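Local coordinates for protein type III secretion system effector HopBA1 (Pseudomonas syringae pv. aptata, PDB 5T09) that acts as a virulence factor that the Arabidopsis resistance protein RBA1 recognises, enhancing RBA1 self-association and so triggering plant cell death, at residues 166-170 with 202-206; 81-85 with 188-193. One frame throughout, in Å; residues are numbered along the deposited sequence.

Contact 1. Residues 166-170 with 202-206; sequences NVAWD and PKDMR. With K (potassium ion), chain B.
Asp170 and Arg206 carry the charged part of this contact between the first turn of helix 166-179 and a potassium-binding loop. A single carboxylate oxygen does the work: Asp170 OD1 accepts from Arg206 N at 2.9 Å and from Arg206 NE, also at 2.9 Å, the latter bond being part of a salt bridge. The two donors reach OD1 from opposite faces of the carboxylate, whose plane stands 66° from the guanidinium. A water at the guanidinium edge accepts from Arg206 NH2 at 2.9 Å.

A second polar link is the amide of Asn166. Its ND2 donates to Lys203 O at 3.1 Å in a fairly straight bond (161° at the hydrogen), lying in both the amide and carbonyl planes, while its OD1 meets His193 ND1. Another water accepts from Val167 N and lies 2.9 Å from Asp204 OD2.

Between these bonds runs selenomethionine Met205, crossing Asn166 at about a right angle. The bend at its last torsion (chi3 76°) takes CE to the edge of the Trp169 ring, 3.8 Å from Trp169 CB.

Pro202 to Met205 form a type II turn that directs Pro202 O and Met205 O to the potassium ion, each at 2.7 Å; Asp200 O is the third protein ligand. The loop connects strands 184-190 and 209-214, and Tyr51 of strand 49-54 packs against Asp170, Pro202 and Met205.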
ATOM      1  N   ASN A 166       7.272  10.298   4.931  1.00 43.38           N
ATOM      2  CA  ASN A 166       7.795   8.976   4.603  1.00 44.96           C
ATOM      3  C   ASN A 166       8.631   8.415   5.745  1.00 38.07           C
ATOM      4  O   ASN A 166       8.534   7.228   6.073  1.00 41.91           O
ATOM      5  CB  ASN A 166       8.623   9.043   3.320  1.00 42.65           C
ATOM      6  CG  ASN A 166       7.770   9.013   2.074  1.00 38.25           C
ATOM      7  OD1 ASN A 166       6.559   9.228   2.132  1.00 42.32           O
ATOM      8  ND2 ASN A 166       8.394   8.732   0.936  1.00 36.38           N
ATOM      9  N   VAL A 167       9.459   9.256   6.362  1.00 38.84           N
ATOM     10  CA  VAL A 167      10.321   8.789   7.440  1.00 42.23           C
ATOM     11  C   VAL A 167       9.491   8.255   8.598  1.00 37.22           C
ATOM     12  O   VAL A 167       9.891   7.294   9.267  1.00 39.00           O
ATOM     13  CB  VAL A 167      11.269   9.924   7.883  1.00 42.18           C
ATOM     14  CG1 VAL A 167      10.502  11.052   8.561  1.00 43.77           C
ATOM     15  CG2 VAL A 167      12.341   9.386   8.790  1.00 53.63           C
ATOM     16  N   ALA A 168       8.320   8.849   8.845  1.00 40.70           N
ATOM     17  CA  ALA A 168       7.476   8.412   9.950  1.00 46.39           C
ATOM     18  C   ALA A 168       6.632   7.205   9.560  1.00 39.73           C
ATOM     19  O   ALA A 168       6.427   6.298  10.374  1.00 38.43           O
ATOM     20  CB  ALA A 168       6.580   9.560  10.411  1.00 44.78           C
ATOM     21  N   TRP A 169       6.117   7.189   8.331  1.00 35.04           N
ATOM     22  CA  TRP A 169       5.474   5.988   7.810  1.00 37.83           C
ATOM     23  C   TRP A 169       6.389   4.781   7.959  1.00 33.11           C
ATOM     24  O   TRP A 169       5.953   3.697   8.366  1.00 36.16           O
ATOM     25  CB  TRP A 169       5.128   6.174   6.337  1.00 36.58           C
ATOM     26  CG  TRP A 169       3.904   6.980   6.035  1.00 38.59           C
ATOM     27  CD1 TRP A 169       3.199   7.780   6.886  1.00 34.58           C
ATOM     28  CD2 TRP A 169       3.244   7.052   4.773  1.00 36.13           C
ATOM     29  NE1 TRP A 169       2.133   8.348   6.224  1.00 34.80           N
ATOM     30  CE2 TRP A 169       2.142   7.917   4.923  1.00 40.03           C
ATOM     31  CE3 TRP A 169       3.482   6.472   3.524  1.00 37.51           C
ATOM     32  CZ2 TRP A 169       1.281   8.213   3.871  1.00 39.21           C
ATOM     33  CZ3 TRP A 169       2.632   6.766   2.486  1.00 32.12           C
ATOM     34  CH2 TRP A 169       1.538   7.626   2.663  1.00 39.17           C
ATOM     35  N   ASP A 170       7.664   4.954   7.613  1.00 36.71           N
ATOM     36  CA  ASP A 170       8.619   3.851   7.665  1.00 41.48           C
ATOM     37  C   ASP A 170       8.876   3.411   9.100  1.00 38.62           C
ATOM     38  O   ASP A 170       8.952   2.209   9.384  1.00 34.49           O
ATOM     39  CB  ASP A 170       9.917   4.276   6.975  1.00 35.96           C
ATOM     40  CG  ASP A 170      10.982   3.202   7.010  1.00 44.01           C
ATOM     41  OD1 ASP A 170      10.889   2.238   6.220  1.00 37.90           O
ATOM     42  OD2 ASP A 170      11.923   3.331   7.818  1.00 41.98           O
ATOM     43  N   PRO A 202      11.516   3.697  -1.863  1.00 44.00           N
ATOM     44  CA  PRO A 202      11.037   5.056  -1.583  1.00 42.23           C
ATOM     45  C   PRO A 202      12.042   5.856  -0.770  1.00 50.29           C
ATOM     46  O   PRO A 202      12.824   5.309   0.010  1.00 49.50           O
ATOM     47  CB  PRO A 202       9.741   4.823  -0.800  1.00 39.29           C
ATOM     48  CG  PRO A 202       9.297   3.452  -1.199  1.00 41.62           C
ATOM     49  CD  PRO A 202      10.569   2.673  -1.389  1.00 41.73           C
ATOM     50  N   LYS A 203      12.011   7.172  -0.960  1.00 49.06           N
ATOM     51  CA  LYS A 203      12.907   8.051  -0.223  1.00 51.74           C
ATOM     52  C   LYS A 203      12.547   8.053   1.258  1.00 46.56           C
ATOM     53  O   LYS A 203      11.370   8.078   1.629  1.00 42.52           O
ATOM     54  CB  LYS A 203      12.841   9.472  -0.784  1.00 70.48           C
ATOM     55  CG  LYS A 203      13.722  10.468  -0.039  1.00 98.34           C
ATOM     56  CD  LYS A 203      14.006  11.715  -0.867  1.00126.93           C
ATOM     57  CE  LYS A 203      12.739  12.494  -1.182  1.00149.24           C
ATOM     58  NZ  LYS A 203      13.033  13.742  -1.942  1.00168.71           N
ATOM     59  N   ASP A 204      13.575   8.028   2.105  1.00 49.29           N
ATOM     60  CA  ASP A 204      13.426   7.996   3.560  1.00 53.67           C
ATOM     61  C   ASP A 204      12.682   6.756   4.044  1.00 47.73           C
ATOM     62  O   ASP A 204      12.129   6.760   5.146  1.00 42.46           O
ATOM     63  CB  ASP A 204      12.722   9.255   4.078  1.00 53.00           C
ATOM     64  CG  ASP A 204      13.546  10.512   3.870  1.00 57.33           C
ATOM     65  OD1 ASP A 204      14.784  10.439   4.004  1.00 67.78           O
ATOM     66  OD2 ASP A 204      12.955  11.570   3.571  1.00 55.67           O
HETATM   67  N   MSE A 205      12.650   5.692   3.243  1.00 45.53           N
HETATM   68  CA  MSE A 205      12.051   4.430   3.672  1.00 41.60           C
HETATM   69  C   MSE A 205      12.977   3.266   3.325  1.00 49.01           C
HETATM   70  O   MSE A 205      13.918   3.424   2.549  1.00 54.48           O
HETATM   71  CB  MSE A 205      10.673   4.231   3.026  1.00 39.08           C
HETATM   72  CG  MSE A 205       9.764   5.456   3.125  1.00 44.28           C
HETATM   73 SE   MSE A 205       7.941   5.155   2.479  1.00 45.90          SE
HETATM   74  CE  MSE A 205       7.265   4.148   4.012  1.00 38.52           C
ATOM     75  N   ARG A 206      12.709   2.099   3.907  1.00 42.27           N
ATOM     76  CA  ARG A 206      13.570   0.948   3.695  1.00 45.35           C
ATOM     77  C   ARG A 206      13.477   0.463   2.247  1.00 46.54           C
ATOM     78  O   ARG A 206      12.415   0.551   1.622  1.00 44.37           O
ATOM     79  CB  ARG A 206      13.182  -0.190   4.629  1.00 47.26           C
ATOM     80  CG  ARG A 206      13.315   0.126   6.102  1.00 53.73           C
ATOM     81  CD  ARG A 206      12.483  -0.845   6.916  1.00 54.98           C
ATOM     82  NE  ARG A 206      11.059  -0.658   6.659  1.00 56.91           N
ATOM     83  CZ  ARG A 206      10.109  -1.510   7.031  1.00 52.23           C
ATOM     84  NH1 ARG A 206      10.421  -2.621   7.682  1.00 62.14           N
ATOM     85  NH2 ARG A 206       8.843  -1.243   6.751  1.00 44.99           N
TER
HETATM   86  K     K B 301      15.247   4.160   0.352  1.00 51.21           K
HETATM   87  O   HOH W   1      10.522  11.657   5.167  1.00 47.42           O
HETATM   88  O   HOH W   2       8.884   1.152   5.126  1.00 33.54           O

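Contact 2. Residues 81-85 with 188-193; sequences AVEFV and WGGAGH
Residues 81-85 and 188-193 run side by side at the C-terminal edge of neighbouring parallel strands in the core sheet of this EreA/ChaN-like alpha-beta fold. Val82 pairs with Trp188, their CA atoms 4.7 Å apart, and two backbone bonds fix the register: Trp188 N to Ala81 O at 2.8 Å and Glu83 N to Trp188 O at 2.9 Å. Beyond the bridge the 81-85 segment turns away in a type I turn from Val82 to Val85, whereas 188-193 enters a 3-10 segment at 191-193.

The turn brings Phe84 back over the indole in a T-shaped stack. Its edge points at the Trp188 face, with planes at 87° and a distance of 4.7 Å from the Phe84 centroid to that of the six-membered ring of Trp188. Val82 CG1 adds an apolar contact with Trp188 CE3 on the same side of the sheet, where Leu127 of helix 117-132 touches both residues.

Glu83 reaches across to the other segment instead. With CG anti to the backbone N (chi1 172°) and the chain extended beyond it, the carboxylate arrives beside Gly190. OE2 forms a salt bridge with Arg162; OE1 accepts from Gly190 N at 2.8 Å, on its syn side and 30° out of the carboxylate plane.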
ATOM      1  N   ALA A  81       1.001  -2.979   6.414  1.00 38.54           N
ATOM      2  CA  ALA A  81       1.017  -1.652   7.017  1.00 40.74           C
ATOM      3  C   ALA A  81       0.421  -0.665   6.023  1.00 31.41           C
ATOM      4  O   ALA A  81       0.892  -0.568   4.882  1.00 34.59           O
ATOM      5  CB  ALA A  81       2.444  -1.264   7.397  1.00 41.58           C
ATOM      6  N   VAL A  82      -0.619   0.060   6.443  1.00 35.76           N
ATOM      7  CA  VAL A  82      -1.453   0.816   5.514  1.00 33.98           C
ATOM      8  C   VAL A  82      -1.522   2.281   5.922  1.00 39.06           C
ATOM      9  O   VAL A  82      -1.571   2.612   7.114  1.00 37.36           O
ATOM     10  CB  VAL A  82      -2.871   0.216   5.415  1.00 37.06           C
ATOM     11  CG1 VAL A  82      -2.784  -1.261   5.069  1.00 37.08           C
ATOM     12  CG2 VAL A  82      -3.656   0.434   6.710  1.00 36.26           C
ATOM     13  N   GLU A  83      -1.548   3.155   4.912  1.00 31.98           N
ATOM     14  CA  GLU A  83      -1.704   4.590   5.131  1.00 31.30           C
ATOM     15  C   GLU A  83      -3.071   4.933   5.708  1.00 30.44           C
ATOM     16  O   GLU A  83      -3.222   5.963   6.372  1.00 38.52           O
ATOM     17  CB  GLU A  83      -1.507   5.338   3.811  1.00 35.28           C
ATOM     18  CG  GLU A  83      -1.825   6.830   3.880  1.00 38.28           C
ATOM     19  CD  GLU A  83      -1.759   7.521   2.529  1.00 39.71           C
ATOM     20  OE1 GLU A  83      -1.712   6.825   1.495  1.00 34.12           O
ATOM     21  OE2 GLU A  83      -1.768   8.771   2.506  1.00 46.54           O
ATOM     22  N   PHE A  84      -4.075   4.095   5.469  1.00 32.41           N
ATOM     23  CA  PHE A  84      -5.449   4.469   5.781  1.00 34.08           C
ATOM     24  C   PHE A  84      -5.708   4.570   7.277  1.00 38.72           C
ATOM     25  O   PHE A  84      -6.739   5.123   7.674  1.00 40.52           O
ATOM     26  CB  PHE A  84      -6.400   3.463   5.140  1.00 38.42           C
ATOM     27  CG  PHE A  84      -6.078   3.171   3.702  1.00 39.34           C
ATOM     28  CD1 PHE A  84      -6.131   4.178   2.754  1.00 41.52           C
ATOM     29  CD2 PHE A  84      -5.711   1.896   3.303  1.00 38.30           C
ATOM     30  CE1 PHE A  84      -5.825   3.919   1.432  1.00 40.49           C
ATOM     31  CE2 PHE A  84      -5.411   1.628   1.983  1.00 40.73           C
ATOM     32  CZ  PHE A  84      -5.466   2.641   1.044  1.00 39.70           C
ATOM     33  N   VAL A  85      -4.799   4.070   8.110  1.00 37.41           N
ATOM     34  CA  VAL A  85      -4.938   4.108   9.559  1.00 36.99           C
ATOM     35  C   VAL A  85      -3.733   4.834  10.131  1.00 35.16           C
ATOM     36  O   VAL A  85      -2.591   4.562   9.737  1.00 39.03           O
ATOM     37  CB  VAL A  85      -5.048   2.696  10.161  1.00 42.86           C
ATOM     38  CG1 VAL A  85      -5.218   2.771  11.674  1.00 43.04           C
ATOM     39  CG2 VAL A  85      -6.200   1.940   9.531  1.00 38.44           C
ATOM     40  N   TRP A 188       1.288  -0.323   2.133  1.00 32.20           N
ATOM     41  CA  TRP A 188       0.260   0.084   1.180  1.00 30.61           C
ATOM     42  C   TRP A 188      -0.073   1.544   1.454  1.00 33.38           C
ATOM     43  O   TRP A 188      -0.604   1.877   2.519  1.00 36.66           O
ATOM     44  CB  TRP A 188      -0.969  -0.815   1.313  1.00 34.42           C
ATOM     45  CG  TRP A 188      -2.105  -0.500   0.390  1.00 30.95           C
ATOM     46  CD1 TRP A 188      -2.074   0.276  -0.731  1.00 39.18           C
ATOM     47  CD2 TRP A 188      -3.449  -0.969   0.518  1.00 34.35           C
ATOM     48  NE1 TRP A 188      -3.321   0.314  -1.312  1.00 36.41           N
ATOM     49  CE2 TRP A 188      -4.182  -0.444  -0.562  1.00 35.85           C
ATOM     50  CE3 TRP A 188      -4.103  -1.788   1.443  1.00 36.50           C
ATOM     51  CZ2 TRP A 188      -5.540  -0.706  -0.738  1.00 39.57           C
ATOM     52  CZ3 TRP A 188      -5.447  -2.048   1.266  1.00 39.67           C
ATOM     53  CH2 TRP A 188      -6.152  -1.505   0.187  1.00 34.40           C
ATOM     54  N   GLY A 189       0.255   2.411   0.501  1.00 32.44           N
ATOM     55  CA  GLY A 189       0.053   3.838   0.666  1.00 32.97           C
ATOM     56  C   GLY A 189       0.095   4.527  -0.677  1.00 33.90           C
ATOM     57  O   GLY A 189       0.410   3.920  -1.704  1.00 40.99           O
ATOM     58  N   GLY A 190      -0.226   5.819  -0.654  1.00 34.78           N
ATOM     59  CA  GLY A 190      -0.299   6.606  -1.872  1.00 33.77           C
ATOM     60  C   GLY A 190       0.945   6.511  -2.729  1.00 38.37           C
ATOM     61  O   GLY A 190       2.061   6.715  -2.243  1.00 39.33           O
ATOM     62  N   ALA A 191       0.751   6.227  -4.021  1.00 38.21           N
ATOM     63  CA  ALA A 191       1.874   5.984  -4.919  1.00 35.99           C
ATOM     64  C   ALA A 191       2.807   7.186  -5.011  1.00 42.30           C
ATOM     65  O   ALA A 191       4.005   7.018  -5.267  1.00 44.18           O
ATOM     66  CB  ALA A 191       1.356   5.613  -6.309  1.00 41.26           C
ATOM     67  N   GLY A 192       2.287   8.399  -4.813  1.00 43.59           N
ATOM     68  CA  GLY A 192       3.141   9.573  -4.840  1.00 45.38           C
ATOM     69  C   GLY A 192       4.281   9.503  -3.841  1.00 44.37           C
ATOM     70  O   GLY A 192       5.329  10.121  -4.043  1.00 47.72           O
ATOM     71  N   HIS A 193       4.101   8.750  -2.758  1.00 41.22           N
ATOM     72  CA  HIS A 193       5.142   8.629  -1.747  1.00 41.88           C
ATOM     73  C   HIS A 193       6.281   7.721  -2.188  1.00 52.11           C
ATOM     74  O   HIS A 193       7.354   7.753  -1.575  1.00 47.94           O
ATOM     75  CB  HIS A 193       4.539   8.105  -0.441  1.00 40.20           C
ATOM     76  CG  HIS A 193       3.608   9.073   0.220  1.00 44.26           C
ATOM     77  ND1 HIS A 193       3.940   9.759   1.369  1.00 44.36           N
ATOM     78  CD2 HIS A 193       2.359   9.477  -0.112  1.00 43.75           C
ATOM     79  CE1 HIS A 193       2.933  10.539   1.719  1.00 42.77           C
ATOM     80  NE2 HIS A 193       1.963  10.390   0.834  1.00 41.58           N
TER

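In the fold
Contacts 1 and 2 touch directly, although their centres are 11 Å apart. Trp169 and His193 join them: their rings stack, and Trp169 CH2 approaches His193 NE2 and Glu83 CD, each at 3.3 Å. Asn166 OD1 and His193 ND1, 2.8 Å apart, probably share a hydrogen bond, so Asn166 links the 3-10 segment after strand 184-190 to the loop 202-206. The segments alternate along the chain, with helix 166-179 directly preceding strand 184-190. Potassium is bound at contact 1 and lies about 11 Å from the His193 side chain; the centre of contact 2 is about 5 Å from the centre of the chain, that of contact 1 about 13 Å.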